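Local coordinates for protein coenzyme A transferase (Yersinia pestis, PDB 3QLI) that probably transfers coenzyme A from an acyl-CoA thioester to a carboxylate such as acetate, at residues L339-D342 / A346-S349; I380-T385 / V391-P396; H410-E415 / I434-P439. All blocks are in the same frame, centred on the assembly; numbering follows the deposited sequence.

Contact 1: residues L339-D342 / A346-S349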
ATOM      1  N   LEU A 339      -4.821   4.207 -17.324  1.00 16.71           N
ATOM      2  CA  LEU A 339      -5.598   5.077 -18.211  1.00 17.61           C
ATOM      3  C   LEU A 339      -5.030   6.496 -18.227  1.00 16.77           C
ATOM      4  O   LEU A 339      -5.023   7.166 -19.257  1.00 16.89           O
ATOM      5  CB  LEU A 339      -7.077   5.103 -17.791  1.00 16.31           C
ATOM      6  CG  LEU A 339      -7.803   3.767 -17.971  1.00 21.83           C
ATOM      7  CD1 LEU A 339      -9.281   3.906 -17.623  1.00 18.62           C
ATOM      8  CD2 LEU A 339      -7.639   3.260 -19.401  1.00 19.66           C
ATOM      9  N   GLN A 340      -4.560   6.950 -17.074  1.00 16.32           N
ATOM     10  CA  GLN A 340      -4.015   8.301 -16.958  1.00 17.49           C
ATOM     11  C   GLN A 340      -2.821   8.331 -16.024  1.00 16.02           C
ATOM     12  O   GLN A 340      -2.740   7.545 -15.075  1.00 17.07           O
ATOM     13  CB  GLN A 340      -5.062   9.259 -16.386  1.00 19.87           C
ATOM     14  CG  GLN A 340      -6.399   9.259 -17.074  1.00 18.46           C
ATOM     15  CD  GLN A 340      -7.378  10.140 -16.335  1.00 24.73           C
ATOM     16  OE1 GLN A 340      -7.592   9.971 -15.134  1.00 22.72           O
ATOM     17  NE2 GLN A 340      -7.944  11.114 -17.033  1.00 25.31           N
ATOM     18  N   ILE A 341      -1.908   9.263 -16.284  1.00 14.98           N
ATOM     19  CA  ILE A 341      -0.812   9.546 -15.373  1.00 14.42           C
ATOM     20  C   ILE A 341      -0.796  11.049 -15.141  1.00 17.30           C
ATOM     21  O   ILE A 341      -0.876  11.824 -16.095  1.00 15.84           O
ATOM     22  CB  ILE A 341       0.552   9.130 -15.980  1.00 15.87           C
ATOM     23  CG1 ILE A 341       0.552   7.642 -16.353  1.00 15.54           C
ATOM     24  CG2 ILE A 341       1.678   9.431 -15.002  1.00 16.08           C
ATOM     25  CD1 ILE A 341       1.879   7.182 -16.981  1.00 15.66           C
ATOM     26  N   ASP A 342      -0.707  11.485 -13.890  1.00 15.37           N
ATOM     27  CA  ASP A 342      -0.680  12.928 -13.678  1.00 17.17           C
ATOM     28  C   ASP A 342       0.730  13.443 -13.406  1.00 18.43           C
ATOM     29  O   ASP A 342       1.678  12.661 -13.346  1.00 16.81           O
ATOM     30  CB  ASP A 342      -1.731  13.408 -12.654  1.00 17.65           C
ATOM     31  CG  ASP A 342      -1.368  13.091 -11.205  1.00 20.01           C
ATOM     32  OD1 ASP A 342      -0.183  12.788 -10.901  1.00 18.76           O
ATOM     33  OD2 ASP A 342      -2.299  13.190 -10.360  1.00 18.83           O
ATOM     34  N   ALA A 346       1.240  10.003  -9.995  1.00 16.07           N
ATOM     35  CA  ALA A 346       0.161   9.087  -9.636  1.00 17.04           C
ATOM     36  C   ALA A 346      -0.505   8.559 -10.908  1.00 16.26           C
ATOM     37  O   ALA A 346      -0.550   9.259 -11.924  1.00 15.64           O
ATOM     38  CB  ALA A 346      -0.861   9.805  -8.769  1.00 14.99           C
ATOM     39  N   CYS A 347      -1.038   7.339 -10.849  1.00 15.71           N
ATOM     40  CA  CYS A 347      -1.697   6.717 -12.005  1.00 15.18           C
ATOM     41  C   CYS A 347      -3.140   6.349 -11.690  1.00 17.38           C
ATOM     42  O   CYS A 347      -3.473   6.013 -10.545  1.00 17.33           O
ATOM     43  CB  CYS A 347      -0.930   5.462 -12.441  1.00 15.65           C
ATOM     44  SG  CYS A 347       0.846   5.832 -12.742  1.00 18.17           S
ATOM     45  N   ASN A 348      -3.984   6.399 -12.717  1.00 16.21           N
ATOM     46  CA  ASN A 348      -5.403   6.074 -12.570  1.00 16.59           C
ATOM     47  C   ASN A 348      -5.859   5.075 -13.620  1.00 16.98           C
ATOM     48  O   ASN A 348      -5.685   5.304 -14.817  1.00 17.49           O
ATOM     49  CB  ASN A 348      -6.253   7.336 -12.687  1.00 15.48           C
ATOM     50  CG  ASN A 348      -7.738   7.041 -12.591  1.00 20.37           C
ATOM     51  OD1 ASN A 348      -8.157   6.157 -11.845  1.00 21.45           O
ATOM     52  ND2 ASN A 348      -8.540   7.775 -13.354  1.00 23.55           N
ATOM     53  N   SER A 349      -6.450   3.971 -13.169  1.00 16.62           N
ATOM     54  CA  SER A 349      -6.953   2.948 -14.076  1.00 19.41           C
ATOM     55  C   SER A 349      -8.481   2.901 -14.088  1.00 20.38           C
ATOM     56  O   SER A 349      -9.072   2.078 -14.775  1.00 19.27           O
ATOM     57  CB  SER A 349      -6.417   1.570 -13.673  1.00 20.31           C
ATOM     58  OG  SER A 349      -5.032   1.463 -13.930  1.00 24.36           O
TER
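Gln340 and Asn348 face each other as a hydrogen-bonded pair of a tight antiparallel hairpin, their side chains running next to each other on one side of the sheet. In Gln340, CB carries CG beside the backbone N (chi1 -52°), and CG continues in an extended run to CD. CD lies 4.0 Å from Asn348 ND2, and OE1 takes the hydrogen bond from that ND2 at 3.0 Å. The bond is almost straight (174° at the hydrogen) and lies in the amide plane of Asn348, although the two amides are turned 59° against each other. OD1 at the far side of the Asn348 amide accepts from Gln356 NE2 and from the backbone N of Glu350, which fixes the flip of this buried group.

The backbone is irregular at its start. Leu339 N and Gln340 N both donate to Asn348 O, at 2.9 Å and 3.0 Å respectively, making a classic beta bulge. On the other face of the sheet Ile341 CG1 rests 4.0 Å from Cys347 SG. Near the turn Asp342 N binds Ala346 O, while Ala346 N donates to Asp342 OD1 at 3.3 Å, coming from above the carboxylate plane; OD1 also bonds Thr344 OG1. Strand 340-342 is the middle of a three-strand sheet, with 347-348 along one edge and 394-395, parallel to it, along the other.

Contact 2: residues I380-T385 / V391-P396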
ATOM      1  N   ILE A 380       4.583   1.000 -15.393  1.00 11.86           N
ATOM      2  CA  ILE A 380       3.185   1.303 -15.681  1.00 11.87           C
ATOM      3  C   ILE A 380       3.203   2.077 -16.994  1.00 14.47           C
ATOM      4  O   ILE A 380       3.909   3.070 -17.122  1.00 13.60           O
ATOM      5  CB  ILE A 380       2.540   2.129 -14.571  1.00 13.24           C
ATOM      6  CG1 ILE A 380       2.396   1.266 -13.299  1.00 16.79           C
ATOM      7  CG2 ILE A 380       1.192   2.665 -15.039  1.00 13.24           C
ATOM      8  CD1 ILE A 380       1.925   2.047 -12.054  1.00 16.78           C
ATOM      9  N   ALA A 381       2.451   1.596 -17.977  1.00 12.03           N
ATOM     10  CA  ALA A 381       2.566   2.126 -19.332  1.00 14.68           C
ATOM     11  C   ALA A 381       1.222   2.593 -19.854  1.00 15.84           C
ATOM     12  O   ALA A 381       0.183   2.010 -19.528  1.00 16.09           O
ATOM     13  CB  ALA A 381       3.138   1.058 -20.262  1.00 14.28           C
ATOM     14  N   THR A 382       1.240   3.636 -20.680  1.00 15.62           N
ATOM     15  CA  THR A 382       0.035   4.048 -21.397  1.00 14.73           C
ATOM     16  C   THR A 382       0.437   4.797 -22.661  1.00 16.07           C
ATOM     17  O   THR A 382       1.472   5.466 -22.675  1.00 15.45           O
ATOM     18  CB  THR A 382      -0.848   4.995 -20.553  1.00 16.69           C
ATOM     19  OG1 THR A 382      -1.959   5.456 -21.339  1.00 18.66           O
ATOM     20  CG2 THR A 382      -0.043   6.203 -20.092  1.00 16.92           C
ATOM     21  N   PRO A 383      -0.373   4.679 -23.729  1.00 16.87           N
ATOM     22  CA  PRO A 383      -0.216   5.613 -24.855  1.00 16.54           C
ATOM     23  C   PRO A 383      -0.397   7.025 -24.298  1.00 17.79           C
ATOM     24  O   PRO A 383      -1.141   7.184 -23.316  1.00 18.30           O
ATOM     25  CB  PRO A 383      -1.406   5.289 -25.769  1.00 21.19           C
ATOM     26  CG  PRO A 383      -1.984   4.004 -25.262  1.00 23.57           C
ATOM     27  CD  PRO A 383      -1.568   3.823 -23.845  1.00 19.87           C
ATOM     28  N   SER A 384       0.226   8.031 -24.907  1.00 15.33           N
ATOM     29  CA  SER A 384       0.195   9.374 -24.348  1.00 16.57           C
ATOM     30  C   SER A 384      -1.125  10.097 -24.586  1.00 16.77           C
ATOM     31  O   SER A 384      -1.429  11.064 -23.892  1.00 17.53           O
ATOM     32  CB  SER A 384       1.344  10.219 -24.905  1.00 16.76           C
ATOM     33  OG  SER A 384       1.124  10.508 -26.274  1.00 15.69           O
ATOM     34  N   THR A 385      -1.906   9.640 -25.563  1.00 16.87           N
ATOM     35  CA  THR A 385      -3.162  10.309 -25.890  1.00 18.75           C
ATOM     36  C   THR A 385      -4.306   9.329 -26.114  1.00 22.15           C
ATOM     37  O   THR A 385      -4.104   8.114 -26.167  1.00 19.88           O
ATOM     38  CB  THR A 385      -3.039  11.181 -27.158  1.00 20.70           C
ATOM     39  OG1 THR A 385      -2.894  10.341 -28.311  1.00 20.90           O
ATOM     40  CG2 THR A 385      -1.840  12.101 -27.050  1.00 18.11           C
ATOM     41  N   VAL A 391      -7.128  13.972 -26.928  1.00 23.33           N
ATOM     42  CA  VAL A 391      -7.149  14.017 -25.464  1.00 22.94           C
ATOM     43  C   VAL A 391      -5.862  13.440 -24.868  1.00 20.06           C
ATOM     44  O   VAL A 391      -5.422  12.362 -25.254  1.00 21.48           O
ATOM     45  CB  VAL A 391      -8.345  13.241 -24.887  1.00 26.46           C
ATOM     46  CG1 VAL A 391      -8.244  13.166 -23.368  1.00 22.43           C
ATOM     47  CG2 VAL A 391      -9.673  13.886 -25.304  1.00 27.54           C
ATOM     48  N   SER A 392      -5.268  14.165 -23.926  1.00 19.50           N
ATOM     49  CA  SER A 392      -4.025  13.726 -23.315  1.00 20.88           C
ATOM     50  C   SER A 392      -4.293  12.741 -22.186  1.00 20.81           C
ATOM     51  O   SER A 392      -5.185  12.961 -21.362  1.00 20.45           O
ATOM     52  CB  SER A 392      -3.249  14.916 -22.772  1.00 21.04           C
ATOM     53  OG  SER A 392      -2.001  14.494 -22.247  1.00 19.03           O
ATOM     54  N   ARG A 393      -3.517  11.663 -22.130  1.00 17.06           N
ATOM     55  CA  ARG A 393      -3.620  10.736 -20.998  1.00 17.21           C
ATOM     56  C   ARG A 393      -2.607  11.094 -19.927  1.00 17.07           C
ATOM     57  O   ARG A 393      -2.616  10.520 -18.831  1.00 17.43           O
ATOM     58  CB  ARG A 393      -3.463   9.281 -21.451  1.00 16.76           C
ATOM     59  CG  ARG A 393      -4.669   8.763 -22.248  1.00 19.55           C
ATOM     60  CD  ARG A 393      -4.499   7.290 -22.607  1.00 21.61           C
ATOM     61  NE  ARG A 393      -5.690   6.716 -23.240  1.00 25.35           N
ATOM     62  CZ  ARG A 393      -6.790   6.351 -22.587  1.00 28.12           C
ATOM     63  NH1 ARG A 393      -6.878   6.508 -21.267  1.00 22.45           N
ATOM     64  NH2 ARG A 393      -7.813   5.831 -23.257  1.00 31.72           N
ATOM     65  N   ILE A 394      -1.737  12.053 -20.243  1.00 15.47           N
ATOM     66  CA  ILE A 394      -0.859  12.654 -19.246  1.00 14.50           C
ATOM     67  C   ILE A 394      -1.532  13.952 -18.817  1.00 20.09           C
ATOM     68  O   ILE A 394      -1.728  14.850 -19.632  1.00 18.08           O
ATOM     69  CB  ILE A 394       0.542  12.968 -19.810  1.00 16.86           C
ATOM     70  CG1 ILE A 394       1.158  11.725 -20.473  1.00 16.28           C
ATOM     71  CG2 ILE A 394       1.439  13.570 -18.711  1.00 14.25           C
ATOM     72  CD1 ILE A 394       1.285  10.489 -19.546  1.00 17.09           C
ATOM     73  N   ILE A 395      -1.907  14.051 -17.545  1.00 17.54           N
ATOM     74  CA  ILE A 395      -2.784  15.140 -17.120  1.00 17.42           C
ATOM     75  C   ILE A 395      -2.221  15.881 -15.914  1.00 17.35           C
ATOM     76  O   ILE A 395      -1.336  15.368 -15.211  1.00 18.32           O
ATOM     77  CB  ILE A 395      -4.214  14.631 -16.801  1.00 20.18           C
ATOM     78  CG1 ILE A 395      -4.196  13.658 -15.609  1.00 18.47           C
ATOM     79  CG2 ILE A 395      -4.820  13.959 -18.027  1.00 19.17           C
ATOM     80  CD1 ILE A 395      -5.591  13.269 -15.107  1.00 20.94           C
ATOM     81  N   PRO A 396      -2.724  17.099 -15.668  1.00 20.35           N
ATOM     82  CA  PRO A 396      -2.201  17.842 -14.514  1.00 21.70           C
ATOM     83  C   PRO A 396      -2.416  17.073 -13.210  1.00 20.63           C
ATOM     84  O   PRO A 396      -1.473  16.928 -12.436  1.00 18.87           O
ATOM     85  CB  PRO A 396      -3.041  19.123 -14.509  1.00 21.93           C
ATOM     86  CG  PRO A 396      -3.482  19.290 -15.956  1.00 23.79           C
ATOM     87  CD  PRO A 396      -3.717  17.876 -16.438  1.00 20.80           C
TER
HETATM   88  O   HOH W   1       0.001  13.537 -24.056  1.00 16.41           O
HETATM   89  O   HOH W   2      -5.264   5.334 -26.267  1.00 33.53           O
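Arg393 and Ser384 are joined by the direct hydrogen bond of this contact: Arg393 N donates to Ser384 O at 2.8 Å, nearly straight at the hydrogen but arriving from above the carbonyl plane. Two waters add further polar links. One donates to both Ser384 O and Ser392 OG; the other donates to Thr385 O and accepts a weak bond from Arg393 NE.

Van der Waals contact comes mostly from the aliphatic part of Arg393. With CG beside its backbone N (chi1 -71°), the chain runs extended to NE over the bend at 382-385. Arg393 CD touches Thr382 OG1 and Pro383 O, both at 3.4 Å, and Arg393 CG passes 3.9 Å from Thr385 C. Thr382 OG1 is itself turned to donate to Pro383 O at 2.8 Å. Farther out, Thr385 O lies at the edge of the guanidinium, 3.6 Å from Arg393 NE, and Arg393 NH1 bonds Leu339 O.

The one beta bridge across the two segments is Thr385 with Ser392, a non-hydrogen-bonded antiparallel pair where Thr385 CA comes 3.1 Å from Val391 O. It belongs to the two-strand hairpin 385-386/391-392, which follows strand 377-381. Arg393, Leu339 and Ala387 bind coenzyme A in a crystal structure of this protein, though none is bound to this chain here; this is consistent with a loop-built site past the carboxyl ends of parallel strands, as in Rossmann-like folds.

Contact 3: residues H410-E415 / I434-P439; sequences HYIVTE and IELAHP
Leu436 overlaps Ile412 and Thr414, two residues separated by one on strand 411-414 that both point to the same side of it. The strand belongs to the mixed, largely parallel sheet of the C-terminal half, consistent with a Rossmann-like fold, and Leu436 comes from the connection between helices 426-434 and 439-451.

The apolar half lies at the end of the leucine. Its CG sits beside the backbone N (chi1 -65°), from where CD1 is sent onto the isoleucine: Leu436 CD1 is 3.7 Å from Ile412 CD1 and equally 3.7 Å from Ile412 CG1. The leucine thus meets the last two carbons of the longer isoleucine branch, the two side chains crossing at a slant. Val419 on the adjoining strand 417-420 also touches Leu436, so the leucine packs against two neighbouring strands.

Nearer the backbone, Thr414 supplies both a polar and an apolar branch. Its CG2 lies 3.9 Å from Leu436 CB, and OG1 lies 3.6 Å from that same CB, so the base of the leucine rests on both branches. Ile412, Thr414 and Leu436 are all buried, and the threonine hydroxyl gives the leucine carbonyl a polar partner there.

The connection holds its shape through a type I turn from Ile434 to Ala437, closed by Ala437 N donating to Ile434 O at 3.0 Å. Further along, His438 stands at the N-cap of helix 439-451, its ND1 accepting from Asp440 N. Thr414 OG1 also bonds the backbone N of Phe416, and it donates its proton to Leu436 O at 2.8 Å, in the plane of that carbonyl and on a lone pair.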
ATOM      1  N   HIS A 410       7.096   3.626  -9.818  1.00 12.49           N
ATOM      2  CA  HIS A 410       8.506   3.390 -10.072  1.00 14.05           C
ATOM      3  C   HIS A 410       8.875   3.887 -11.460  1.00 13.77           C
ATOM      4  O   HIS A 410       9.457   4.955 -11.617  1.00 15.30           O
ATOM      5  CB  HIS A 410       8.804   1.894  -9.964  1.00 12.41           C
ATOM      6  CG  HIS A 410      10.262   1.559 -10.006  1.00 12.59           C
ATOM      7  ND1 HIS A 410      10.724   0.275 -10.203  1.00 12.71           N
ATOM      8  CD2 HIS A 410      11.361   2.338  -9.876  1.00 15.16           C
ATOM      9  CE1 HIS A 410      12.044   0.278 -10.191  1.00 15.03           C
ATOM     10  NE2 HIS A 410      12.456   1.518  -9.995  1.00 16.78           N
ATOM     11  N   TYR A 411       8.506   3.105 -12.464  1.00 12.51           N
ATOM     12  CA  TYR A 411       8.795   3.439 -13.846  1.00 13.79           C
ATOM     13  C   TYR A 411       7.519   3.660 -14.632  1.00 14.05           C
ATOM     14  O   TYR A 411       6.619   2.823 -14.596  1.00 12.92           O
ATOM     15  CB  TYR A 411       9.513   2.267 -14.522  1.00 13.51           C
ATOM     16  CG  TYR A 411      11.020   2.289 -14.478  1.00 14.36           C
ATOM     17  CD1 TYR A 411      11.753   3.008 -15.411  1.00 16.74           C
ATOM     18  CD2 TYR A 411      11.711   1.563 -13.522  1.00 18.90           C
ATOM     19  CE1 TYR A 411      13.133   3.018 -15.378  1.00 23.19           C
ATOM     20  CE2 TYR A 411      13.088   1.568 -13.479  1.00 19.80           C
ATOM     21  CZ  TYR A 411      13.795   2.295 -14.409  1.00 23.58           C
ATOM     22  OH  TYR A 411      15.168   2.299 -14.365  1.00 27.90           O
ATOM     23  N   ILE A 412       7.438   4.769 -15.358  1.00 13.17           N
ATOM     24  CA  ILE A 412       6.294   4.966 -16.239  1.00 12.76           C
ATOM     25  C   ILE A 412       6.799   4.972 -17.674  1.00 13.82           C
ATOM     26  O   ILE A 412       7.949   5.324 -17.921  1.00 13.04           O
ATOM     27  CB  ILE A 412       5.557   6.271 -15.951  1.00 12.77           C
ATOM     28  CG1 ILE A 412       6.523   7.461 -15.981  1.00 14.29           C
ATOM     29  CG2 ILE A 412       4.816   6.164 -14.599  1.00 13.29           C
ATOM     30  CD1 ILE A 412       5.816   8.826 -15.946  1.00 14.47           C
ATOM     31  N   VAL A 413       5.940   4.566 -18.603  1.00 13.45           N
ATOM     32  CA  VAL A 413       6.322   4.455 -20.011  1.00 13.93           C
ATOM     33  C   VAL A 413       5.186   4.909 -20.907  1.00 14.90           C
ATOM     34  O   VAL A 413       4.033   4.555 -20.671  1.00 13.06           O
ATOM     35  CB  VAL A 413       6.657   3.004 -20.388  1.00 16.48           C
ATOM     36  CG1 VAL A 413       6.783   2.852 -21.927  1.00 17.15           C
ATOM     37  CG2 VAL A 413       7.937   2.550 -19.667  1.00 15.16           C
ATOM     38  N   THR A 414       5.517   5.712 -21.923  1.00 15.41           N
ATOM     39  CA  THR A 414       4.597   6.004 -23.019  1.00 13.38           C
ATOM     40  C   THR A 414       5.372   5.729 -24.313  1.00 13.70           C
ATOM     41  O   THR A 414       6.514   5.277 -24.266  1.00 14.31           O
ATOM     42  CB  THR A 414       4.108   7.485 -23.029  1.00 13.57           C
ATOM     43  OG1 THR A 414       5.192   8.346 -23.413  1.00 14.20           O
ATOM     44  CG2 THR A 414       3.556   7.933 -21.654  1.00 12.54           C
ATOM     45  N   GLU A 415       4.765   6.005 -25.460  1.00 14.11           N
ATOM     46  CA  GLU A 415       5.462   5.813 -26.730  1.00 14.87           C
ATOM     47  C   GLU A 415       6.680   6.746 -26.870  1.00 15.47           C
ATOM     48  O   GLU A 415       7.541   6.545 -27.739  1.00 15.26           O
ATOM     49  CB  GLU A 415       4.498   5.951 -27.921  1.00 17.43           C
ATOM     50  CG  GLU A 415       3.994   7.368 -28.221  1.00 15.93           C
ATOM     51  CD  GLU A 415       2.698   7.722 -27.500  1.00 18.01           C
ATOM     52  OE1 GLU A 415       2.404   7.141 -26.430  1.00 16.84           O
ATOM     53  OE2 GLU A 415       1.956   8.588 -28.009  1.00 18.09           O
ATOM     54  N   ILE A 434       6.353  15.447 -18.200  1.00 16.09           N
ATOM     55  CA  ILE A 434       5.898  16.220 -19.349  1.00 16.82           C
ATOM     56  C   ILE A 434       6.566  15.747 -20.640  1.00 16.50           C
ATOM     57  O   ILE A 434       5.955  15.753 -21.709  1.00 16.97           O
ATOM     58  CB  ILE A 434       6.140  17.734 -19.121  1.00 17.80           C
ATOM     59  CG1 ILE A 434       5.110  18.270 -18.116  1.00 17.04           C
ATOM     60  CG2 ILE A 434       6.025  18.502 -20.422  1.00 20.02           C
ATOM     61  CD1 ILE A 434       5.453  19.654 -17.542  1.00 18.94           C
ATOM     62  N   GLU A 435       7.821  15.326 -20.547  1.00 15.77           N
ATOM     63  CA  GLU A 435       8.528  14.879 -21.745  1.00 15.18           C
ATOM     64  C   GLU A 435       8.020  13.535 -22.276  1.00 16.55           C
ATOM     65  O   GLU A 435       8.379  13.133 -23.391  1.00 17.59           O
ATOM     66  CB  GLU A 435      10.052  14.883 -21.546  1.00 15.55           C
ATOM     67  CG  GLU A 435      10.630  16.280 -21.286  1.00 14.57           C
ATOM     68  CD  GLU A 435      10.104  17.326 -22.282  1.00 21.54           C
ATOM     69  OE1 GLU A 435      10.422  17.198 -23.476  1.00 20.52           O
ATOM     70  OE2 GLU A 435       9.365  18.262 -21.880  1.00 18.95           O
ATOM     71  N   LEU A 436       7.170  12.851 -21.500  1.00 15.35           N
ATOM     72  CA  LEU A 436       6.524  11.624 -21.992  1.00 13.81           C
ATOM     73  C   LEU A 436       5.161  11.907 -22.609  1.00 14.81           C
ATOM     74  O   LEU A 436       4.533  11.018 -23.181  1.00 14.87           O
ATOM     75  CB  LEU A 436       6.344  10.592 -20.866  1.00 14.80           C
ATOM     76  CG  LEU A 436       7.607  10.001 -20.244  1.00 16.06           C
ATOM     77  CD1 LEU A 436       7.260   8.802 -19.359  1.00 13.89           C
ATOM     78  CD2 LEU A 436       8.620   9.599 -21.307  1.00 15.47           C
ATOM     79  N   ALA A 437       4.675  13.136 -22.448  1.00 14.26           N
ATOM     80  CA  ALA A 437       3.386  13.515 -23.028  1.00 15.12           C
ATOM     81  C   ALA A 437       3.554  13.761 -24.526  1.00 15.93           C
ATOM     82  O   ALA A 437       4.670  13.986 -24.996  1.00 16.21           O
ATOM     83  CB  ALA A 437       2.849  14.775 -22.344  1.00 15.95           C
ATOM     84  N   HIS A 438       2.462  13.711 -25.280  1.00 14.61           N
ATOM     85  CA  HIS A 438       2.533  14.055 -26.700  1.00 17.90           C
ATOM     86  C   HIS A 438       2.995  15.515 -26.859  1.00 17.07           C
ATOM     87  O   HIS A 438       2.598  16.402 -26.090  1.00 16.80           O
ATOM     88  CB  HIS A 438       1.186  13.826 -27.404  1.00 17.73           C
ATOM     89  CG  HIS A 438       1.270  13.909 -28.900  1.00 18.46           C
ATOM     90  ND1 HIS A 438       1.343  15.111 -29.576  1.00 18.40           N
ATOM     91  CD2 HIS A 438       1.338  12.939 -29.847  1.00 19.43           C
ATOM     92  CE1 HIS A 438       1.436  14.877 -30.875  1.00 24.04           C
ATOM     93  NE2 HIS A 438       1.442  13.568 -31.067  1.00 21.31           N
ATOM     94  N   PRO A 439       3.848  15.778 -27.851  1.00 17.72           N
ATOM     95  CA  PRO A 439       4.276  17.172 -28.056  1.00 18.58           C
ATOM     96  C   PRO A 439       3.127  18.196 -28.067  1.00 19.59           C
ATOM     97  O   PRO A 439       3.297  19.302 -27.537  1.00 21.24           O
ATOM     98  CB  PRO A 439       4.981  17.119 -29.411  1.00 23.60           C
ATOM     99  CG  PRO A 439       5.594  15.724 -29.429  1.00 22.39           C
ATOM    100  CD  PRO A 439       4.559  14.834 -28.739  1.00 17.98           C
TER

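In the fold
The three contacts come in series along the chain, all in the C-terminal half and on the same side of the chain's centre. Centres of contacts 1 and 2 lie about 7 Å apart, as do those of contacts 2 and 3; contacts 1 and 3 are about 12 Å apart. Contacts 1 and 2 share the small sheet in which strands 340-342 and 394-395 are neighbours, while contacts 2 and 3 share the larger mixed sheet through strands 377-381 and 411-414. Segments 380-385 and 391-396 therefore bridge the two sheets, which probably helps bring residues of the coenzyme A site, such as Leu339 and Arg393, together, and contact 3 adds the 434-439 connection against strand 411-414.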